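Local atomic coordinates of bifunctional endo-1,4-beta-xylanase A (Neocallimastix patriciarum, PDB entry 2VG9), a protein that hydrolyses the internal beta-1,4-xylosidic linkages of xylan as a family 11 endo-xylanase. Residues Pro108-Val122 with Glu154-Thr168. Residues are numbered along the deposited sequence; the frame is centred on the assembly and turned at random.
Sequences PLVEYYIIEDWVDWV and ETFKQYFSVRQQKRT. With CD (cadmium ion), chain B.
Two nitrogens of Arg167 grip a single carboxylate oxygen of Glu116: OE1 lies 2.8 Å from NE and 3.0 Å from NH2, which meet its syn side near the guanidinium plane in a side-on salt bridge bifurcated at one oxygen. Bending at chi2 (-74°) turns the glutamate toward the arginine; Tyr77 also bonds OE1, while Tyr137 holds OE2. The Arg163 guanidinium lies over one face of that of Arg167, its NH1 bonded to the same Tyr137 hydroxyl. Next along, Lys166 crosses one face of the Trp118 indole, CE 3.2 Å from CE2 and NZ 3.5 Å from the six-membered ring centroid. NZ also donates a hydrogen bond to Trp118 O (2.9 Å), and Val122 CB sits against the opposite face. With an alanine at Trp118, Lys166 is likely to lose its cation-pi partner and Val122 the surface it packs on. Gln158 NE2 donates a hydrogen bond to Glu111 OE2 (3.1 Å, 172°) on its anti side, while Tyr96 bonds OE1. Tyr113 and Phe160 are offset, planes 7° apart, with little overlap. Backbone bonds such as Ile115 N to Ser161 O (2.8 Å) pair 110-115 with 154-163 in parallel, within the curved GH11 beta-jelly-roll.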
ATOM      1  N   PRO A 108     -12.877   0.835 -13.895  1.00 20.44           N
ATOM      2  CA  PRO A 108     -12.113  -0.357 -13.505  1.00 19.47           C
ATOM      3  C   PRO A 108     -11.943  -0.542 -11.982  1.00 18.57           C
ATOM      4  O   PRO A 108     -12.052   0.420 -11.197  1.00 18.15           O
ATOM      5  CB  PRO A 108     -10.756  -0.139 -14.191  1.00 19.18           C
ATOM      6  CG  PRO A 108     -10.613   1.351 -14.256  1.00 19.98           C
ATOM      7  CD  PRO A 108     -12.000   1.949 -14.282  1.00 20.46           C
ATOM      8  N   LEU A 109     -11.674  -1.782 -11.590  1.00 17.10           N
ATOM      9  CA  LEU A 109     -11.280  -2.117 -10.235  1.00 16.98           C
ATOM     10  C   LEU A 109      -9.810  -1.726 -10.143  1.00 16.32           C
ATOM     11  O   LEU A 109      -9.032  -2.088 -11.027  1.00 16.59           O
ATOM     12  CB  LEU A 109     -11.430  -3.629 -10.040  1.00 17.31           C
ATOM     13  CG  LEU A 109     -11.555  -4.400  -8.711  1.00 18.29           C
ATOM     14  CD1 LEU A 109     -10.560  -5.528  -8.586  1.00 19.64           C
ATOM     15  CD2 LEU A 109     -11.654  -3.574  -7.420  1.00 19.25           C
ATOM     16  N   VAL A 110      -9.419  -0.978  -9.106  1.00 14.86           N
ATOM     17  CA  VAL A 110      -8.040  -0.433  -9.042  1.00 13.90           C
ATOM     18  C   VAL A 110      -7.406  -0.786  -7.706  1.00 13.07           C
ATOM     19  O   VAL A 110      -8.042  -0.620  -6.671  1.00 12.51           O
ATOM     20  CB  VAL A 110      -8.032   1.115  -9.228  1.00 13.49           C
ATOM     21  CG1 VAL A 110      -6.665   1.731  -8.895  1.00 13.20           C
ATOM     22  CG2 VAL A 110      -8.488   1.489 -10.633  1.00 14.55           C
ATOM     23  N   GLU A 111      -6.164  -1.287  -7.748  1.00 12.15           N
ATOM     24  CA  GLU A 111      -5.279  -1.377  -6.577  1.00 11.76           C
ATOM     25  C   GLU A 111      -4.233  -0.275  -6.796  1.00 11.13           C
ATOM     26  O   GLU A 111      -3.628  -0.192  -7.867  1.00 11.74           O
ATOM     27  CB  GLU A 111      -4.615  -2.750  -6.535  1.00 12.30           C
ATOM     28  CG  GLU A 111      -3.686  -3.035  -5.359  1.00 12.09           C
ATOM     29  CD  GLU A 111      -3.145  -4.458  -5.431  1.00 13.39           C
ATOM     30  OE1 GLU A 111      -3.086  -5.135  -4.387  1.00 16.52           O
ATOM     31  OE2 GLU A 111      -2.793  -4.915  -6.551  1.00 14.39           O
ATOM     32  N   TYR A 112      -4.054   0.605  -5.816  1.00  9.41           N
ATOM     33  CA  TYR A 112      -3.193   1.779  -5.999  1.00  9.33           C
ATOM     34  C   TYR A 112      -2.040   1.780  -4.966  1.00  9.04           C
ATOM     35  O   TYR A 112      -2.159   1.198  -3.868  1.00  7.78           O
ATOM     36  CB  TYR A 112      -4.024   3.081  -5.945  1.00  7.97           C
ATOM     37  CG  TYR A 112      -4.531   3.450  -4.553  1.00  8.21           C
ATOM     38  CD1 TYR A 112      -3.659   4.039  -3.613  1.00  8.15           C
ATOM     39  CD2 TYR A 112      -5.866   3.211  -4.171  1.00  6.87           C
ATOM     40  CE1 TYR A 112      -4.081   4.384  -2.328  1.00  7.08           C
ATOM     41  CE2 TYR A 112      -6.342   3.593  -2.848  1.00  6.93           C
ATOM     42  CZ  TYR A 112      -5.414   4.170  -1.947  1.00  9.32           C
ATOM     43  OH  TYR A 112      -5.758   4.561  -0.673  1.00  6.34           O
ATOM     44  N   TYR A 113      -0.921   2.384  -5.364  1.00  9.62           N
ATOM     45  CA  TYR A 113       0.308   2.439  -4.585  1.00  9.86           C
ATOM     46  C   TYR A 113       0.868   3.852  -4.671  1.00 10.04           C
ATOM     47  O   TYR A 113       1.047   4.412  -5.768  1.00 10.21           O
ATOM     48  CB  TYR A 113       1.367   1.501  -5.159  1.00 11.44           C
ATOM     49  CG  TYR A 113       0.982   0.063  -5.190  1.00 11.95           C
ATOM     50  CD1 TYR A 113       1.414  -0.826  -4.207  1.00 12.15           C
ATOM     51  CD2 TYR A 113       0.214  -0.428  -6.241  1.00 13.78           C
ATOM     52  CE1 TYR A 113       1.037  -2.174  -4.253  1.00 12.23           C
ATOM     53  CE2 TYR A 113      -0.165  -1.737  -6.295  1.00 14.23           C
ATOM     54  CZ  TYR A 113       0.248  -2.605  -5.313  1.00 12.42           C
ATOM     55  OH  TYR A 113      -0.153  -3.915  -5.439  1.00 15.30           O
ATOM     56  N   ILE A 114       1.158   4.439  -3.522  1.00  8.91           N
ATOM     57  CA  ILE A 114       1.930   5.664  -3.529  1.00  9.42           C
ATOM     58  C   ILE A 114       3.232   5.299  -2.832  1.00 10.61           C
ATOM     59  O   ILE A 114       3.280   5.193  -1.595  1.00  8.69           O
ATOM     60  CB  ILE A 114       1.207   6.833  -2.810  1.00  9.66           C
ATOM     61  CG1 ILE A 114      -0.128   7.150  -3.518  1.00  8.77           C
ATOM     62  CG2 ILE A 114       2.089   8.087  -2.785  1.00  7.41           C
ATOM     63  CD1 ILE A 114      -1.058   7.971  -2.649  1.00 11.17           C
ATOM     64  N   ILE A 115       4.274   5.062  -3.636  1.00 10.43           N
ATOM     65  CA  ILE A 115       5.475   4.421  -3.099  1.00  9.58           C
ATOM     66  C   ILE A 115       6.480   5.460  -2.666  1.00  9.87           C
ATOM     67  O   ILE A 115       7.018   6.201  -3.492  1.00  8.76           O
ATOM     68  CB  ILE A 115       6.104   3.417  -4.100  1.00 10.32           C
ATOM     69  CG1 ILE A 115       5.036   2.438  -4.615  1.00 10.02           C
ATOM     70  CG2 ILE A 115       7.309   2.708  -3.478  1.00  8.04           C
ATOM     71  CD1 ILE A 115       5.550   1.389  -5.621  1.00 10.64           C
ATOM     72  N   GLU A 116       6.734   5.470  -1.355  1.00  8.46           N
ATOM     73  CA  GLU A 116       7.619   6.424  -0.690  1.00  8.53           C
ATOM     74  C   GLU A 116       9.074   5.973  -0.630  1.00  7.56           C
ATOM     75  O   GLU A 116       9.993   6.797  -0.658  1.00  7.78           O
ATOM     76  CB  GLU A 116       7.099   6.674   0.732  1.00  7.99           C
ATOM     77  CG  GLU A 116       5.737   7.316   0.729  1.00  8.93           C
ATOM     78  CD  GLU A 116       5.825   8.805   0.321  1.00 11.47           C
ATOM     79  OE1 GLU A 116       6.209   9.645   1.179  1.00 11.32           O
ATOM     80  OE2 GLU A 116       5.526   9.121  -0.854  1.00  9.41           O
ATOM     81  N   ASP A 117       9.274   4.668  -0.547  1.00  7.59           N
ATOM     82  CA  ASP A 117      10.601   4.084  -0.433  1.00  9.15           C
ATOM     83  C   ASP A 117      10.473   2.634  -0.905  1.00  9.35           C
ATOM     84  O   ASP A 117       9.356   2.043  -0.894  1.00 10.35           O
ATOM     85  CB  ASP A 117      11.109   4.158   1.025  1.00  8.46           C
ATOM     86  CG  ASP A 117      12.646   4.040   1.147  1.00  9.32           C
ATOM     87  OD1 ASP A 117      13.351   3.816   0.160  1.00 11.52           O
ATOM     88  OD2 ASP A 117      13.158   4.158   2.270  1.00 12.11           O
ATOM     89  N   TRP A 118      11.588   2.108  -1.428  1.00  8.67           N
ATOM     90  CA  TRP A 118      11.657   0.756  -1.961  1.00  8.69           C
ATOM     91  C   TRP A 118      13.122   0.326  -1.969  1.00  9.39           C
ATOM     92  O   TRP A 118      14.039   1.167  -1.944  1.00  8.68           O
ATOM     93  CB  TRP A 118      11.100   0.644  -3.392  1.00  8.38           C
ATOM     94  CG  TRP A 118      11.720   1.632  -4.373  1.00  8.44           C
ATOM     95  CD1 TRP A 118      11.271   2.899  -4.654  1.00  7.44           C
ATOM     96  CD2 TRP A 118      12.919   1.442  -5.156  1.00  6.08           C
ATOM     97  NE1 TRP A 118      12.103   3.503  -5.578  1.00  8.32           N
ATOM     98  CE2 TRP A 118      13.116   2.620  -5.908  1.00 10.47           C
ATOM     99  CE3 TRP A 118      13.832   0.376  -5.302  1.00  6.92           C
ATOM    100  CZ2 TRP A 118      14.220   2.784  -6.794  1.00 11.28           C
ATOM    101  CZ3 TRP A 118      14.947   0.539  -6.188  1.00  9.61           C
ATOM    102  CH2 TRP A 118      15.120   1.748  -6.907  1.00  9.81           C
ATOM    103  N   VAL A 119      13.339  -0.976  -2.046  1.00  8.02           N
ATOM    104  CA  VAL A 119      14.698  -1.488  -2.107  1.00  8.68           C
ATOM    105  C   VAL A 119      14.827  -2.475  -3.263  1.00  9.96           C
ATOM    106  O   VAL A 119      13.952  -3.339  -3.445  1.00  8.71           O
ATOM    107  CB  VAL A 119      15.154  -2.111  -0.775  1.00  7.39           C
ATOM    108  CG1 VAL A 119      16.604  -2.690  -0.901  1.00  7.01           C
ATOM    109  CG2 VAL A 119      15.058  -1.055   0.374  1.00  5.88           C
ATOM    110  N   ASP A 120      15.889  -2.260  -4.070  1.00  9.97           N
ATOM    111  CA  ASP A 120      16.340  -3.136  -5.185  1.00 11.44           C
ATOM    112  C   ASP A 120      15.489  -3.072  -6.449  1.00 12.17           C
ATOM    113  O   ASP A 120      16.007  -3.166  -7.561  1.00 12.28           O
ATOM    114  CB  ASP A 120      16.483  -4.607  -4.760  1.00 10.79           C
ATOM    115  CG  ASP A 120      17.630  -4.839  -3.810  1.00  8.85           C
ATOM    116  OD1 ASP A 120      18.606  -4.081  -3.810  1.00  8.21           O
ATOM    117  OD2 ASP A 120      17.551  -5.795  -3.031  1.00  7.84           O
ATOM    118  N   TRP A 121      14.182  -2.933  -6.283  1.00 11.99           N
ATOM    119  CA  TRP A 121      13.274  -2.942  -7.438  1.00 12.63           C
ATOM    120  C   TRP A 121      11.954  -2.304  -7.080  1.00 11.96           C
ATOM    121  O   TRP A 121      11.438  -2.486  -5.972  1.00 12.83           O
ATOM    122  CB  TRP A 121      13.015  -4.384  -7.913  1.00 13.06           C
ATOM    123  CG  TRP A 121      12.148  -4.506  -9.146  1.00 14.45           C
ATOM    124  CD1 TRP A 121      12.568  -4.486 -10.462  1.00 16.90           C
ATOM    125  CD2 TRP A 121      10.731  -4.704  -9.185  1.00 15.68           C
ATOM    126  NE1 TRP A 121      11.492  -4.651 -11.300  1.00 16.52           N
ATOM    127  CE2 TRP A 121      10.353  -4.781 -10.544  1.00 17.71           C
ATOM    128  CE3 TRP A 121       9.737  -4.821  -8.197  1.00 18.42           C
ATOM    129  CZ2 TRP A 121       9.029  -4.968 -10.939  1.00 17.23           C
ATOM    130  CZ3 TRP A 121       8.420  -4.999  -8.594  1.00 17.28           C
ATOM    131  CH2 TRP A 121       8.079  -5.066  -9.953  1.00 17.14           C
ATOM    132  N   VAL A 122      11.400  -1.584  -8.043  1.00 12.21           N
ATOM    133  CA  VAL A 122      10.074  -0.963  -7.902  1.00 12.27           C
ATOM    134  C   VAL A 122       9.435  -1.111  -9.288  1.00 12.77           C
ATOM    135  O   VAL A 122      10.175  -1.172 -10.280  1.00 11.19           O
ATOM    136  CB  VAL A 122      10.223   0.530  -7.461  1.00 13.24           C
ATOM    137  CG1 VAL A 122      10.880   1.383  -8.573  1.00 11.43           C
ATOM    138  CG2 VAL A 122       8.892   1.158  -7.030  1.00 11.80           C
ATOM    139  N   GLU A 154      -8.573 -11.983 -11.295  1.00 33.94           N
ATOM    140  CA  GLU A 154      -9.145 -11.231 -12.429  1.00 32.40           C
ATOM    141  C   GLU A 154      -8.103 -10.288 -13.015  1.00 30.80           C
ATOM    142  O   GLU A 154      -7.016 -10.142 -12.468  1.00 31.11           O
ATOM    143  CB  GLU A 154     -10.460 -10.504 -12.093  1.00 32.68           C
ATOM    144  CG  GLU A 154     -10.419  -9.523 -10.919  1.00 32.19           C
ATOM    145  CD  GLU A 154     -11.813  -9.054 -10.515  1.00 32.91           C
ATOM    146  OE1 GLU A 154     -12.260  -9.446  -9.411  1.00 35.45           O
ATOM    147  OE2 GLU A 154     -12.458  -8.304 -11.295  1.00 31.81           O
ATOM    148  N   THR A 155      -8.406  -9.715 -14.165  1.00 28.94           N
ATOM    149  CA  THR A 155      -7.536  -8.721 -14.743  1.00 27.74           C
ATOM    150  C   THR A 155      -8.080  -7.368 -14.289  1.00 26.20           C
ATOM    151  O   THR A 155      -9.256  -7.074 -14.504  1.00 26.39           O
ATOM    152  CB  THR A 155      -7.429  -8.885 -16.281  1.00 28.43           C
ATOM    153  OG1 THR A 155      -6.594 -10.025 -16.565  1.00 29.54           O
ATOM    154  CG2 THR A 155      -6.790  -7.648 -16.932  1.00 29.37           C
ATOM    155  N   PHE A 156      -7.236  -6.586 -13.600  1.00 23.92           N
ATOM    156  CA  PHE A 156      -7.630  -5.281 -13.065  1.00 20.99           C
ATOM    157  C   PHE A 156      -6.517  -4.257 -13.319  1.00 20.05           C
ATOM    158  O   PHE A 156      -5.498  -4.563 -13.948  1.00 19.84           O
ATOM    159  CB  PHE A 156      -8.019  -5.379 -11.560  1.00 20.47           C
ATOM    160  CG  PHE A 156      -6.915  -5.899 -10.658  1.00 19.95           C
ATOM    161  CD1 PHE A 156      -6.101  -5.009  -9.931  1.00 19.90           C
ATOM    162  CD2 PHE A 156      -6.690  -7.273 -10.523  1.00 20.07           C
ATOM    163  CE1 PHE A 156      -5.078  -5.486  -9.119  1.00 18.01           C
ATOM    164  CE2 PHE A 156      -5.670  -7.768  -9.711  1.00 20.05           C
ATOM    165  CZ  PHE A 156      -4.857  -6.873  -9.004  1.00 20.46           C
ATOM    166  N   LYS A 157      -6.721  -3.037 -12.844  1.00 18.07           N
ATOM    167  CA  LYS A 157      -5.715  -1.980 -13.005  1.00 16.55           C
ATOM    168  C   LYS A 157      -4.976  -1.699 -11.699  1.00 14.91           C
ATOM    169  O   LYS A 157      -5.565  -1.753 -10.604  1.00 13.97           O
ATOM    170  CB  LYS A 157      -6.376  -0.681 -13.474  1.00 16.99           C
ATOM    171  CG  LYS A 157      -7.007  -0.773 -14.871  1.00 17.88           C
ATOM    172  CD  LYS A 157      -5.936  -0.806 -15.924  1.00 19.93           C
ATOM    173  CE  LYS A 157      -6.513  -0.615 -17.306  1.00 21.47           C
ATOM    174  NZ  LYS A 157      -5.403  -0.626 -18.278  1.00 22.86           N
ATOM    175  N   GLN A 158      -3.692  -1.376 -11.828  1.00 12.99           N
ATOM    176  CA  GLN A 158      -2.932  -0.801 -10.721  1.00 11.75           C
ATOM    177  C   GLN A 158      -2.571   0.637 -11.072  1.00 11.07           C
ATOM    178  O   GLN A 158      -2.165   0.920 -12.203  1.00 11.16           O
ATOM    179  CB  GLN A 158      -1.690  -1.645 -10.448  1.00 11.43           C
ATOM    180  CG  GLN A 158      -2.025  -3.057  -9.936  1.00 11.63           C
ATOM    181  CD  GLN A 158      -0.818  -3.967  -9.880  1.00 13.29           C
ATOM    182  OE1 GLN A 158       0.019  -3.960 -10.778  1.00 16.70           O
ATOM    183  NE2 GLN A 158      -0.729  -4.758  -8.831  1.00 13.23           N
ATOM    184  N   TYR A 159      -2.755   1.561 -10.134  1.00 10.72           N
ATOM    185  CA  TYR A 159      -2.278   2.938 -10.319  1.00  8.89           C
ATOM    186  C   TYR A 159      -1.099   3.146  -9.382  1.00  9.01           C
ATOM    187  O   TYR A 159      -1.118   2.692  -8.246  1.00  9.06           O
ATOM    188  CB  TYR A 159      -3.360   4.001 -10.042  1.00  9.75           C
ATOM    189  CG  TYR A 159      -4.577   3.960 -10.921  1.00  8.08           C
ATOM    190  CD1 TYR A 159      -4.622   3.148 -12.070  1.00  9.59           C
ATOM    191  CD2 TYR A 159      -5.670   4.775 -10.641  1.00  8.23           C
ATOM    192  CE1 TYR A 159      -5.761   3.105 -12.892  1.00 12.34           C
ATOM    193  CE2 TYR A 159      -6.814   4.747 -11.453  1.00  9.86           C
ATOM    194  CZ  TYR A 159      -6.849   3.909 -12.576  1.00 11.80           C
ATOM    195  OH  TYR A 159      -7.985   3.897 -13.359  1.00 10.20           O
ATOM    196  N   PHE A 160      -0.105   3.866  -9.879  1.00  9.04           N
ATOM    197  CA  PHE A 160       1.161   4.138  -9.179  1.00  9.54           C
ATOM    198  C   PHE A 160       1.525   5.582  -9.216  1.00  9.31           C
ATOM    199  O   PHE A 160       1.386   6.217 -10.257  1.00  8.87           O
ATOM    200  CB  PHE A 160       2.343   3.395  -9.866  1.00  8.79           C
ATOM    201  CG  PHE A 160       2.269   1.886  -9.727  1.00 10.78           C
ATOM    202  CD1 PHE A 160       2.865   1.258  -8.625  1.00  7.88           C
ATOM    203  CD2 PHE A 160       1.589   1.099 -10.701  1.00 10.10           C
ATOM    204  CE1 PHE A 160       2.790  -0.153  -8.463  1.00 10.11           C
ATOM    205  CE2 PHE A 160       1.530  -0.296 -10.567  1.00 11.36           C
ATOM    206  CZ  PHE A 160       2.120  -0.924  -9.442  1.00 10.59           C
ATOM    207  N   SER A 161       2.011   6.064  -8.067  1.00  9.44           N
ATOM    208  CA  SER A 161       2.852   7.243  -7.930  1.00 10.15           C
ATOM    209  C   SER A 161       4.126   6.746  -7.263  1.00  9.57           C
ATOM    210  O   SER A 161       4.095   6.223  -6.145  1.00  7.41           O
ATOM    211  CB  SER A 161       2.235   8.241  -6.956  1.00 11.07           C
ATOM    212  OG  SER A 161       1.172   8.963  -7.524  1.00 13.44           O
ATOM    213  N   VAL A 162       5.261   6.952  -7.914  1.00  8.66           N
ATOM    214  CA  VAL A 162       6.505   6.527  -7.315  1.00  8.95           C
ATOM    215  C   VAL A 162       7.316   7.765  -6.973  1.00  9.61           C
ATOM    216  O   VAL A 162       7.678   8.537  -7.872  1.00 10.03           O
ATOM    217  CB  VAL A 162       7.275   5.582  -8.271  1.00  9.13           C
ATOM    218  CG1 VAL A 162       8.660   5.198  -7.676  1.00  7.92           C
ATOM    219  CG2 VAL A 162       6.399   4.356  -8.580  1.00  8.49           C
ATOM    220  N   ARG A 163       7.583   7.968  -5.685  1.00 10.31           N
ATOM    221  CA  ARG A 163       8.397   9.110  -5.228  1.00 10.58           C
ATOM    222  C   ARG A 163       9.833   8.990  -5.743  1.00 10.66           C
ATOM    223  O   ARG A 163      10.487   7.945  -5.563  1.00  9.68           O
ATOM    224  CB  ARG A 163       8.437   9.189  -3.693  1.00 11.02           C
ATOM    225  CG  ARG A 163       8.933  10.534  -3.197  1.00  8.53           C
ATOM    226  CD  ARG A 163       8.919  10.646  -1.663  1.00 10.06           C
ATOM    227  NE  ARG A 163       9.562  11.894  -1.188  1.00  6.81           N
ATOM    228  CZ  ARG A 163       8.910  13.044  -1.021  1.00 10.02           C
ATOM    229  NH1 ARG A 163       7.609  13.102  -1.252  1.00 13.27           N
ATOM    230  NH2 ARG A 163       9.530  14.122  -0.558  1.00 12.53           N
ATOM    231  N   GLN A 164      10.316  10.065  -6.373  1.00 11.40           N
ATOM    232  CA  GLN A 164      11.646  10.060  -6.982  1.00 11.72           C
ATOM    233  C   GLN A 164      12.774  10.113  -5.935  1.00 12.49           C
ATOM    234  O   GLN A 164      13.818   9.475  -6.118  1.00 11.92           O
ATOM    235  CB  GLN A 164      11.769  11.143  -8.071  1.00 11.81           C
ATOM    236  CG  GLN A 164      10.752  10.902  -9.225  1.00 12.62           C
ATOM    237  CD  GLN A 164      10.916   9.517  -9.842  1.00 13.47           C
ATOM    238  OE1 GLN A 164      10.116   8.597  -9.615  1.00 12.76           O
ATOM    239  NE2 GLN A 164      11.974   9.348 -10.576  1.00 10.92           N
ATOM    240  N   GLN A 165      12.529  10.833  -4.838  1.00 12.83           N
ATOM    241  CA  GLN A 165      13.491  10.958  -3.726  1.00 14.30           C
ATOM    242  C   GLN A 165      12.940  10.107  -2.571  1.00 12.96           C
ATOM    243  O   GLN A 165      11.984  10.531  -1.913  1.00 13.95           O
ATOM    244  CB  GLN A 165      13.599  12.430  -3.313  1.00 13.51           C
ATOM    245  CG  GLN A 165      14.839  12.809  -2.469  1.00 20.21           C
ATOM    246  CD  GLN A 165      14.741  14.213  -1.753  1.00 21.79           C
ATOM    247  OE1 GLN A 165      13.946  15.095  -2.144  1.00 26.65           O
ATOM    248  NE2 GLN A 165      15.574  14.400  -0.692  1.00 29.22           N
ATOM    249  N   LYS A 166      13.533   8.933  -2.324  1.00 10.80           N
ATOM    250  CA  LYS A 166      13.058   8.026  -1.286  1.00 10.68           C
ATOM    251  C   LYS A 166      13.048   8.665   0.102  1.00  9.91           C
ATOM    252  O   LYS A 166      13.985   9.381   0.489  1.00  9.72           O
ATOM    253  CB  LYS A 166      13.947   6.797  -1.231  1.00  9.59           C
ATOM    254  CG  LYS A 166      13.789   5.851  -2.394  1.00 11.17           C
ATOM    255  CD  LYS A 166      14.975   4.876  -2.388  1.00 13.82           C
ATOM    256  CE  LYS A 166      14.925   3.928  -3.600  1.00 12.78           C
ATOM    257  NZ  LYS A 166      15.923   2.821  -3.436  1.00 13.35           N
ATOM    258  N   ARG A 167      12.023   8.364   0.890  1.00  8.44           N
ATOM    259  CA  ARG A 167      12.023   8.819   2.256  1.00  8.14           C
ATOM    260  C   ARG A 167      11.229   7.855   3.140  1.00  8.37           C
ATOM    261  O   ARG A 167      10.544   6.970   2.622  1.00  7.31           O
ATOM    262  CB  ARG A 167      11.450  10.232   2.314  1.00  8.46           C
ATOM    263  CG  ARG A 167       9.988  10.294   1.952  1.00  7.77           C
ATOM    264  CD  ARG A 167       9.413  11.685   2.173  1.00  9.77           C
ATOM    265  NE  ARG A 167       7.978  11.683   1.841  1.00 10.98           N
ATOM    266  CZ  ARG A 167       7.148  12.694   2.091  1.00 11.07           C
ATOM    267  NH1 ARG A 167       7.615  13.825   2.637  1.00  9.05           N
ATOM    268  NH2 ARG A 167       5.860  12.585   1.754  1.00 10.52           N
ATOM    269  N   THR A 168      11.323   8.018   4.457  1.00  9.20           N
ATOM    270  CA  THR A 168      10.583   7.132   5.383  1.00  9.35           C
ATOM    271  C   THR A 168       9.803   7.919   6.415  1.00  9.28           C
ATOM    272  O   THR A 168       9.362   7.354   7.422  1.00 10.34           O
ATOM    273  CB  THR A 168      11.498   6.128   6.109  1.00  9.93           C
ATOM    274  OG1 THR A 168      12.410   6.838   6.935  1.00 15.12           O
ATOM    275  CG2 THR A 168      12.293   5.237   5.138  1.00 10.44           C
TER
HETATM  276 CD    CD B1218      19.745  -5.080  -2.106  1.00 11.86          CD
HETATM  277  O   HOH W   1       9.914   5.673  -3.858  1.00 11.08           O
HETATM  278  O   HOH W   2      12.421   6.158  -6.641  1.00 12.18           O
HETATM  279  O   HOH W   3      19.063  -5.745   0.149  1.00  4.24           O